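Beta-N-acetylhexosaminidase (Bacteroides fragilis, PDB 4PYS) probably removes terminal beta-linked N-acetylhexosamines from glycans as a member of glycoside hydrolase family 20. Local coordinates at residues 60-63 with 69-72; 387-392 with 455-460; 393-398 with 451-456. All coordinates share one frame; numbering follows the deposited sequence.

How the interactions relate
Interaction 1 belongs to the family 20 domain 2 range, whereas interactions 2 and 3 both lie in the catalytic range, whose parallel strands form the TIM-type barrel. Centre to centre, interaction 1 is about 38 Å from interaction 2 and about 43 Å from interaction 3. Interactions 2 and 3 have centres about 8 Å apart and share Leu455 and Ala456 on helix 453-462; Leu391 O of interaction 2 lies 2.9 Å from Arg453 NH2 of interaction 3. One formic acid sits at Tyr387 and Tyr388, another near Phe393, and glycerol at Tyr390 and Asn392. These crystallisation molecules often mark pockets, so segments 387-392 and 393-398 may line one, remote from interaction 1.

Interaction 1 of 3, residues 60-63 with 69-72; sequences KEEV and WKKD
Glu62 and Lys70 form a salt bridge at the protein surface, between the loop that follows strand 56-58 and strand 67-71. The two side chains approach from opposite directions, and between these segments they make the whole contact.

The tight part is the carboxylate with the last atoms of the lysine. Lys70 NZ donates to Glu62 OE1 at 2.6 Å, a short bond received on the syn side of the oxygen and 16° out of the carboxylate plane. The lysine methylenes lie against the same group: Lys70 CD is 3.5 Å from Glu62 OE2, and Lys70 CE is 3.4 Å from Glu62 OE1. Reach on the glutamate side comes from a fully extended chain, with CG anti to the backbone N (chi1 179°). The lysine instead bends at chi2 and chi3 (chi3 -80°), which folds its methylenes beside the carboxylate before the amine meets OE1. The second oxygen, OE2, is hydrogen-bonded to Ser68 OG, so the carboxylate has a partner on each oxygen and its rotation is restrained. Both side chains also rest on Tyr34 of strand 31-35, which gives the pair an aromatic neighbour within the sheet.

The rest of the contact is loose. Glu62 and Lys70 both remain partly exposed, the pairing buries just 89 Å² in all, and the backbones stay well separated: the nearest alpha carbons, Glu62 CA and Trp69 CA, are 9.3 Å apart.

Chemically, the contact joins a turn to the strand that follows it through one charged pair rather than through apolar packing. Partial solvent access would be expected to screen the attraction, while the neighbouring amine should favour the ionised form of Glu62.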
loop_
_atom_site.group_PDB
_atom_site.type_symbol
_atom_site.label_atom_id
_atom_site.label_comp_id
_atom_site.label_asym_id
_atom_site.label_seq_id
_atom_site.Cartn_x
_atom_site.Cartn_y
_atom_site.Cartn_z
ATOM N N LYS A 60 -34.336 -3.877 15.983
ATOM C CA LYS A 60 -35.141 -3.911 14.771
ATOM C C LYS A 60 -35.639 -2.508 14.427
ATOM O O LYS A 60 -35.763 -2.155 13.253
ATOM C CB LYS A 60 -36.323 -4.869 14.925
ATOM C CG LYS A 60 -36.665 -5.610 13.640
ATOM C CD LYS A 60 -38.112 -6.075 13.623
ATOM N N GLU A 61 -35.923 -1.713 15.457
ATOM C CA GLU A 61 -36.419 -0.350 15.267
ATOM C C GLU A 61 -35.311 0.680 15.452
ATOM O O GLU A 61 -34.726 0.781 16.532
ATOM C CB GLU A 61 -37.567 -0.061 16.237
ATOM C CG GLU A 61 -38.849 -0.806 15.911
ATOM C CD GLU A 61 -39.435 -0.384 14.576
ATOM O OE1 GLU A 61 -39.529 -1.235 13.667
ATOM O OE2 GLU A 61 -39.801 0.803 14.434
ATOM N N GLU A 62 -35.026 1.444 14.400
ATOM C CA GLU A 62 -33.933 2.415 14.441
ATOM C C GLU A 62 -34.089 3.439 15.565
ATOM O O GLU A 62 -33.101 3.852 16.181
ATOM C CB GLU A 62 -33.784 3.140 13.095
ATOM C CG GLU A 62 -32.677 4.185 13.098
ATOM C CD GLU A 62 -32.496 4.873 11.760
ATOM O OE1 GLU A 62 -33.294 4.600 10.837
ATOM O OE2 GLU A 62 -31.556 5.687 11.638
ATOM N N VAL A 63 -35.331 3.840 15.832
ATOM C CA VAL A 63 -35.594 4.911 16.786
ATOM C C VAL A 63 -35.058 4.566 18.183
ATOM O O VAL A 63 -34.658 5.452 18.942
ATOM C CB VAL A 63 -37.101 5.281 16.823
ATOM C CG1 VAL A 63 -37.908 4.187 17.488
ATOM C CG2 VAL A 63 -37.305 6.602 17.539
ATOM N N TRP A 69 -26.590 2.692 11.216
ATOM C CA TRP A 69 -25.682 2.595 10.083
ATOM C C TRP A 69 -26.552 2.591 8.840
ATOM O O TRP A 69 -27.258 1.615 8.577
ATOM C CB TRP A 69 -24.885 1.294 10.192
ATOM C CG TRP A 69 -24.112 1.191 11.486
ATOM C CD1 TRP A 69 -24.574 0.724 12.686
ATOM C CD2 TRP A 69 -22.747 1.582 11.705
ATOM N NE1 TRP A 69 -23.580 0.798 13.635
ATOM C CE2 TRP A 69 -22.451 1.326 13.058
ATOM C CE3 TRP A 69 -21.751 2.130 10.890
ATOM C CZ2 TRP A 69 -21.186 1.584 13.610
ATOM C CZ3 TRP A 69 -20.492 2.389 11.440
ATOM C CH2 TRP A 69 -20.223 2.118 12.784
ATOM N N LYS A 70 -26.536 3.696 8.098
ATOM C CA LYS A 70 -27.499 3.890 7.019
ATOM C C LYS A 70 -26.804 4.133 5.690
ATOM O O LYS A 70 -25.720 4.687 5.644
ATOM C CB LYS A 70 -28.405 5.086 7.332
ATOM C CG LYS A 70 -29.077 5.018 8.697
ATOM C CD LYS A 70 -30.452 4.420 8.621
ATOM C CE LYS A 70 -31.447 5.467 8.137
ATOM N NZ LYS A 70 -32.822 5.037 8.362
ATOM N N LYS A 71 -27.441 3.726 4.605
ATOM C CA LYS A 71 -26.883 3.991 3.295
ATOM C C LYS A 71 -27.346 5.364 2.802
ATOM O O LYS A 71 -28.523 5.722 2.939
ATOM C CB LYS A 71 -27.314 2.905 2.307
ATOM C CG LYS A 71 -26.635 3.000 0.941
ATOM C CD LYS A 71 -27.262 2.017 -0.045
ATOM C CE LYS A 71 -26.464 1.909 -1.331
ATOM N N ASP A 72 -26.417 6.132 2.247
ATOM C CA ASP A 72 -26.775 7.357 1.545
ATOM C C ASP A 72 -26.159 7.280 0.152
ATOM O O ASP A 72 -24.947 7.490 -0.007
ATOM C CB ASP A 72 -26.259 8.581 2.312
ATOM C CG ASP A 72 -26.559 9.895 1.598
ATOM O OD1 ASP A 72 -27.180 9.864 0.513
ATOM O OD2 ASP A 72 -26.175 10.962 2.132
#

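Interaction 2 of 3, residues 387-392 with 455-460; sequences YYTYLN and LALAEQ. With FMT (formic acid), chain J.
Leu457 packs against residues 388-391 in a small, buried apolar contact inside the catalytic domain, where helix 453-462 meets the short helix 386-389 and the turn after it. Leu457 CD2 stands 3.9 Å from Thr389 CG2, with the two side chains nearly perpendicular. Leu457 CD1 meets Leu391 CD2 tip to tip at 4.0 Å and lies 3.9 Å from Thr389 CA. Chi1 (-66°) directs CG toward the 387-392 segment and chi2 (171°) spreads the methyls between these partners. The threonine hydroxyl takes no part, as OG1 bonds to Thr385 O, leaving its methyl for the leucine. Tyr388 O, 3.9 Å from Leu457 CD2, is buried with no hydrogen-bonding partner in the model.

The Tyr387-Tyr388 peptide bond is cis. Away from Leu457, the Tyr388 hydroxyl donates to formic acid O1 at 2.8 Å, with O1 at the edge of the Tyr388 ring and in its plane; O1 is also 3.3 Å from Tyr387 CE2, and the formic acid carbon lies over a face of that ring.

Leu457 also touches Val412 of helix 409-415 and Ser433 of strand 428-435, while backbone bonds from Thr389 and Leu391 to Ala434 tie segment 387-392 to that barrel strand.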
loop_
_atom_site.group_PDB
_atom_site.type_symbol
_atom_site.label_atom_id
_atom_site.label_comp_id
_atom_site.label_asym_id
_atom_site.label_seq_id
_atom_site.Cartn_x
_atom_site.Cartn_y
_atom_site.Cartn_z
ATOM N N TYR A 387 11.606 10.898 -3.858
ATOM C CA TYR A 387 11.296 12.178 -3.212
ATOM C C TYR A 387 9.795 12.398 -3.422
ATOM O O TYR A 387 9.381 12.561 -4.573
ATOM C CB TYR A 387 12.004 13.326 -3.939
ATOM C CG TYR A 387 13.503 13.438 -3.749
ATOM C CD1 TYR A 387 14.214 12.517 -2.987
ATOM C CD2 TYR A 387 14.199 14.493 -4.326
ATOM C CE1 TYR A 387 15.598 12.642 -2.821
ATOM C CE2 TYR A 387 15.564 14.625 -4.167
ATOM C CZ TYR A 387 16.258 13.701 -3.417
ATOM O OH TYR A 387 17.621 13.852 -3.271
ATOM N N TYR A 388 8.961 12.403 -2.376
ATOM C CA TYR A 388 9.328 12.129 -0.987
ATOM C C TYR A 388 8.334 11.145 -0.385
ATOM O O TYR A 388 7.722 11.403 0.668
ATOM C CB TYR A 388 9.287 13.427 -0.174
ATOM C CG TYR A 388 10.349 14.415 -0.595
ATOM C CD1 TYR A 388 11.696 14.139 -0.388
ATOM C CD2 TYR A 388 10.012 15.638 -1.175
ATOM C CE1 TYR A 388 12.678 15.031 -0.766
ATOM C CE2 TYR A 388 10.997 16.540 -1.549
ATOM C CZ TYR A 388 12.328 16.233 -1.338
ATOM O OH TYR A 388 13.322 17.123 -1.709
ATOM N N THR A 389 8.163 10.008 -1.057
ATOM C CA THR A 389 7.274 8.973 -0.556
ATOM C C THR A 389 8.019 7.724 -0.116
ATOM O O THR A 389 7.390 6.792 0.392
ATOM C CB THR A 389 6.191 8.555 -1.594
ATOM O OG1 THR A 389 6.765 7.704 -2.606
ATOM C CG2 THR A 389 5.543 9.787 -2.240
ATOM N N TYR A 390 9.343 7.685 -0.318
ATOM C CA TYR A 390 10.139 6.536 0.123
ATOM C C TYR A 390 10.572 6.692 1.575
ATOM O O TYR A 390 11.602 7.305 1.873
ATOM C CB TYR A 390 11.363 6.319 -0.770
ATOM C CG TYR A 390 11.043 5.560 -2.044
ATOM C CD1 TYR A 390 9.741 5.505 -2.543
ATOM C CD2 TYR A 390 12.044 4.886 -2.737
ATOM C CE1 TYR A 390 9.450 4.792 -3.725
ATOM C CE2 TYR A 390 11.764 4.181 -3.899
ATOM C CZ TYR A 390 10.476 4.138 -4.387
ATOM O OH TYR A 390 10.228 3.409 -5.547
ATOM N N LEU A 391 9.777 6.126 2.474
ATOM C CA LEU A 391 9.998 6.284 3.911
ATOM C C LEU A 391 11.232 5.548 4.406
ATOM O O LEU A 391 11.668 5.752 5.544
ATOM C CB LEU A 391 8.742 5.825 4.667
ATOM C CG LEU A 391 7.504 6.633 4.285
ATOM C CD1 LEU A 391 6.233 5.900 4.714
ATOM C CD2 LEU A 391 7.571 8.014 4.918
ATOM N N ASN A 392 11.801 4.679 3.567
ATOM C CA ASN A 392 13.091 4.088 3.899
ATOM C C ASN A 392 14.235 5.107 3.856
ATOM O O ASN A 392 15.308 4.867 4.422
ATOM C CB ASN A 392 13.401 2.887 2.984
ATOM C CG ASN A 392 13.164 3.198 1.527
ATOM O OD1 ASN A 392 12.027 3.456 1.115
ATOM N ND2 ASN A 392 14.229 3.161 0.726
ATOM N N LEU A 455 2.182 10.319 7.973
ATOM C CA LEU A 455 0.980 11.087 8.249
ATOM C C LEU A 455 0.822 12.199 7.222
ATOM O O LEU A 455 -0.296 12.581 6.882
ATOM C CB LEU A 455 1.044 11.689 9.663
ATOM C CG LEU A 455 1.055 10.674 10.803
ATOM C CD1 LEU A 455 1.224 11.384 12.141
ATOM C CD2 LEU A 455 -0.239 9.886 10.800
ATOM N N ALA A 456 1.939 12.732 6.743
ATOM C CA ALA A 456 1.876 13.785 5.732
ATOM C C ALA A 456 1.417 13.186 4.413
ATOM O O ALA A 456 0.635 13.793 3.683
ATOM C CB ALA A 456 3.224 14.458 5.578
ATOM N N LEU A 457 1.891 11.981 4.117
ATOM C CA LEU A 457 1.454 11.281 2.905
ATOM C C LEU A 457 -0.029 10.941 2.979
ATOM O O LEU A 457 -0.765 11.152 2.009
ATOM C CB LEU A 457 2.305 10.020 2.674
ATOM C CG LEU A 457 3.768 10.347 2.361
ATOM C CD1 LEU A 457 4.645 9.091 2.352
ATOM C CD2 LEU A 457 3.878 11.104 1.038
ATOM N N ALA A 458 -0.489 10.436 4.120
ATOM C CA ALA A 458 -1.919 10.134 4.290
ATOM C C ALA A 458 -2.775 11.372 4.158
ATOM O O ALA A 458 -3.874 11.321 3.614
ATOM C CB ALA A 458 -2.179 9.462 5.638
ATOM N N GLU A 459 -2.280 12.496 4.666
ATOM C CA GLU A 459 -3.018 13.762 4.558
ATOM C C GLU A 459 -3.134 14.178 3.089
ATOM O O GLU A 459 -4.200 14.597 2.615
ATOM C CB GLU A 459 -2.274 14.838 5.363
ATOM C CG GLU A 459 -2.974 16.187 5.424
ATOM C CD GLU A 459 -4.082 16.229 6.456
ATOM O OE1 GLU A 459 -4.385 15.179 7.053
ATOM O OE2 GLU A 459 -4.659 17.316 6.673
ATOM N N GLN A 460 -2.033 14.067 2.358
ATOM C CA GLN A 460 -2.032 14.433 0.938
ATOM C C GLN A 460 -2.941 13.519 0.122
ATOM O O GLN A 460 -3.589 13.964 -0.830
ATOM C CB GLN A 460 -0.589 14.385 0.416
ATOM C CG GLN A 460 0.229 15.591 0.924
ATOM C CD GLN A 460 1.706 15.479 0.628
ATOM O OE1 GLN A 460 2.202 14.425 0.241
ATOM N NE2 GLN A 460 2.424 16.575 0.823
HETATM C C FMT J . 16.038 16.750 -0.436
HETATM O O1 FMT J . 16.047 16.638 -1.659
HETATM O O2 FMT J . 16.886 16.249 0.306
#

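Interaction 3 of 3, residues 393-398 with 451-456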
loop_
_atom_site.group_PDB
_atom_site.type_symbol
_atom_site.label_atom_id
_atom_site.label_comp_id
_atom_site.label_asym_id
_atom_site.label_seq_id
_atom_site.Cartn_x
_atom_site.Cartn_y
_atom_site.Cartn_z
ATOM N N PHE A 393 14.030 6.240 3.190
ATOM C CA PHE A 393 15.048 7.292 3.226
ATOM C C PHE A 393 15.002 7.842 4.647
ATOM O O PHE A 393 13.946 8.295 5.100
ATOM C CB PHE A 393 14.723 8.438 2.257
ATOM C CG PHE A 393 14.934 8.104 0.795
ATOM C CD1 PHE A 393 15.047 6.786 0.364
ATOM C CD2 PHE A 393 15.011 9.125 -0.147
ATOM C CE1 PHE A 393 15.238 6.489 -0.996
ATOM C CE2 PHE A 393 15.203 8.844 -1.502
ATOM C CZ PHE A 393 15.318 7.521 -1.926
ATOM N N PRO A 394 16.128 7.791 5.360
ATOM C CA PRO A 394 16.140 8.289 6.742
ATOM C C PRO A 394 16.220 9.813 6.762
ATOM O O PRO A 394 16.301 10.414 5.697
ATOM C CB PRO A 394 17.412 7.670 7.319
ATOM C CG PRO A 394 18.329 7.496 6.127
ATOM C CD PRO A 394 17.412 7.177 4.966
ATOM N N LEU A 395 16.173 10.431 7.939
ATOM C CA LEU A 395 16.292 11.890 8.023
ATOM C C LEU A 395 17.747 12.355 7.996
ATOM O O LEU A 395 18.025 13.519 7.680
ATOM C CB LEU A 395 15.600 12.431 9.274
ATOM C CG LEU A 395 14.120 12.789 9.170
ATOM C CD1 LEU A 395 13.236 11.534 9.070
ATOM C CD2 LEU A 395 13.724 13.658 10.357
ATOM N N THR A 396 18.665 11.455 8.354
ATOM C CA THR A 396 20.104 11.736 8.337
ATOM C C THR A 396 20.773 10.482 7.774
ATOM O O THR A 396 20.180 9.409 7.822
ATOM C CB THR A 396 20.643 12.056 9.754
ATOM O OG1 THR A 396 20.278 11.007 10.660
ATOM C CG2 THR A 396 20.073 13.377 10.268
ATOM N N PRO A 397 21.991 10.612 7.218
ATOM C CA PRO A 397 22.612 9.480 6.512
ATOM C C PRO A 397 22.767 8.204 7.343
ATOM O O PRO A 397 23.055 8.261 8.541
ATOM C CB PRO A 397 23.988 10.032 6.117
ATOM C CG PRO A 397 23.769 11.509 5.989
ATOM C CD PRO A 397 22.783 11.850 7.076
ATOM N N TRP A 398 22.587 7.062 6.685
ATOM C CA TRP A 398 22.662 5.762 7.331
ATOM C C TRP A 398 22.992 4.715 6.280
ATOM O O TRP A 398 22.228 4.519 5.338
ATOM C CB TRP A 398 21.331 5.422 8.007
ATOM C CG TRP A 398 21.322 4.052 8.606
ATOM C CD1 TRP A 398 21.994 3.633 9.724
ATOM C CD2 TRP A 398 20.613 2.914 8.114
ATOM N NE1 TRP A 398 21.731 2.305 9.959
ATOM C CE2 TRP A 398 20.892 1.839 8.978
ATOM C CE3 TRP A 398 19.772 2.700 7.019
ATOM C CZ2 TRP A 398 20.349 0.564 8.784
ATOM C CZ3 TRP A 398 19.230 1.431 6.827
ATOM C CH2 TRP A 398 19.522 0.383 7.706
ATOM N N PHE A 451 6.838 6.593 10.736
ATOM C CA PHE A 451 6.206 7.711 11.466
ATOM C C PHE A 451 7.222 8.748 11.901
ATOM O O PHE A 451 8.285 8.391 12.398
ATOM C CB PHE A 451 5.505 7.178 12.722
ATOM C CG PHE A 451 4.263 6.393 12.421
ATOM C CD1 PHE A 451 4.334 5.030 12.182
ATOM C CD2 PHE A 451 3.030 7.029 12.354
ATOM C CE1 PHE A 451 3.186 4.305 11.885
ATOM C CE2 PHE A 451 1.879 6.313 12.059
ATOM C CZ PHE A 451 1.969 4.952 11.829
ATOM N N PRO A 452 6.869 10.045 11.814
ATOM C CA PRO A 452 5.558 10.588 11.452
ATOM C C PRO A 452 5.386 10.916 9.977
ATOM O O PRO A 452 4.334 11.409 9.624
ATOM C CB PRO A 452 5.510 11.912 12.241
ATOM C CG PRO A 452 6.948 12.351 12.264
ATOM C CD PRO A 452 7.759 11.072 12.397
ATOM N N ARG A 453 6.373 10.676 9.125
ATOM C CA ARG A 453 6.238 11.159 7.751
ATOM C C ARG A 453 5.073 10.543 6.979
ATOM O O ARG A 453 4.508 11.177 6.085
ATOM C CB ARG A 453 7.556 11.023 6.993
ATOM C CG ARG A 453 8.645 11.966 7.530
ATOM C CD ARG A 453 10.011 11.683 6.899
ATOM N NE ARG A 453 10.400 10.291 7.127
ATOM C CZ ARG A 453 11.402 9.676 6.511
ATOM N NH1 ARG A 453 12.148 10.326 5.627
ATOM N NH2 ARG A 453 11.653 8.396 6.779
ATOM N N ILE A 454 4.676 9.326 7.328
ATOM C CA ILE A 454 3.503 8.743 6.645
ATOM C C ILE A 454 2.221 9.552 6.887
ATOM O O ILE A 454 1.277 9.504 6.096
ATOM C CB ILE A 454 3.281 7.260 7.037
ATOM C CG1 ILE A 454 2.326 6.599 6.030
ATOM C CG2 ILE A 454 2.763 7.135 8.472
ATOM C CD1 ILE A 454 2.606 5.163 5.781
ATOM N N LEU A 455 2.182 10.319 7.973
ATOM C CA LEU A 455 0.980 11.087 8.249
ATOM C C LEU A 455 0.822 12.199 7.222
ATOM O O LEU A 455 -0.296 12.581 6.882
ATOM C CB LEU A 455 1.044 11.689 9.663
ATOM C CG LEU A 455 1.055 10.674 10.803
ATOM C CD1 LEU A 455 1.224 11.384 12.141
ATOM C CD2 LEU A 455 -0.239 9.886 10.800
ATOM N N ALA A 456 1.939 12.732 6.743
ATOM C CA ALA A 456 1.876 13.785 5.732
ATOM C C ALA A 456 1.417 13.186 4.413
ATOM O O ALA A 456 0.635 13.793 3.683
ATOM C CB ALA A 456 3.224 14.458 5.578
#
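Arg453, with 71 Å² buried, dominates this interior contact; Leu395 and Phe393 supply most of the surface opposite. The guanidinium grips the backbone oxygen of Phe393 end-on. Arg453 NH1 and Arg453 NH2 each lie 2.8 Å from Phe393 O, with N-H...O angles of 145° and 141°. The oxygen sits almost in the guanidinium plane, whereas the two nitrogens reach it from opposite faces of the carbonyl plane. Two donors on one acceptor restrain the rotation of the head group, and Arg449 O holds NH2 as well.

Leu395 covers one guanidinium face: its CD1 lies 3.7 Å from Arg453 NE, set toward the rim of the group, and the leucine and arginine run antiparallel alongside one another. A bend at chi3 (-57°) brings the arginine head to the carbonyl. Phe393 contributes through its backbone, while its ring is directed off helix 453-462 and packs on Arg405 and Phe407. Phe407 also makes a cation-pi contact with Arg453.

These two bonds join the irregular 393-398 segment to the 451-456 segment, which runs into helix 453-462. Helix 409-415 packs alongside through Leu409, which touches both Arg453 and Ala456, and helix 470-486 covers Pro452 and Leu455 with Val477.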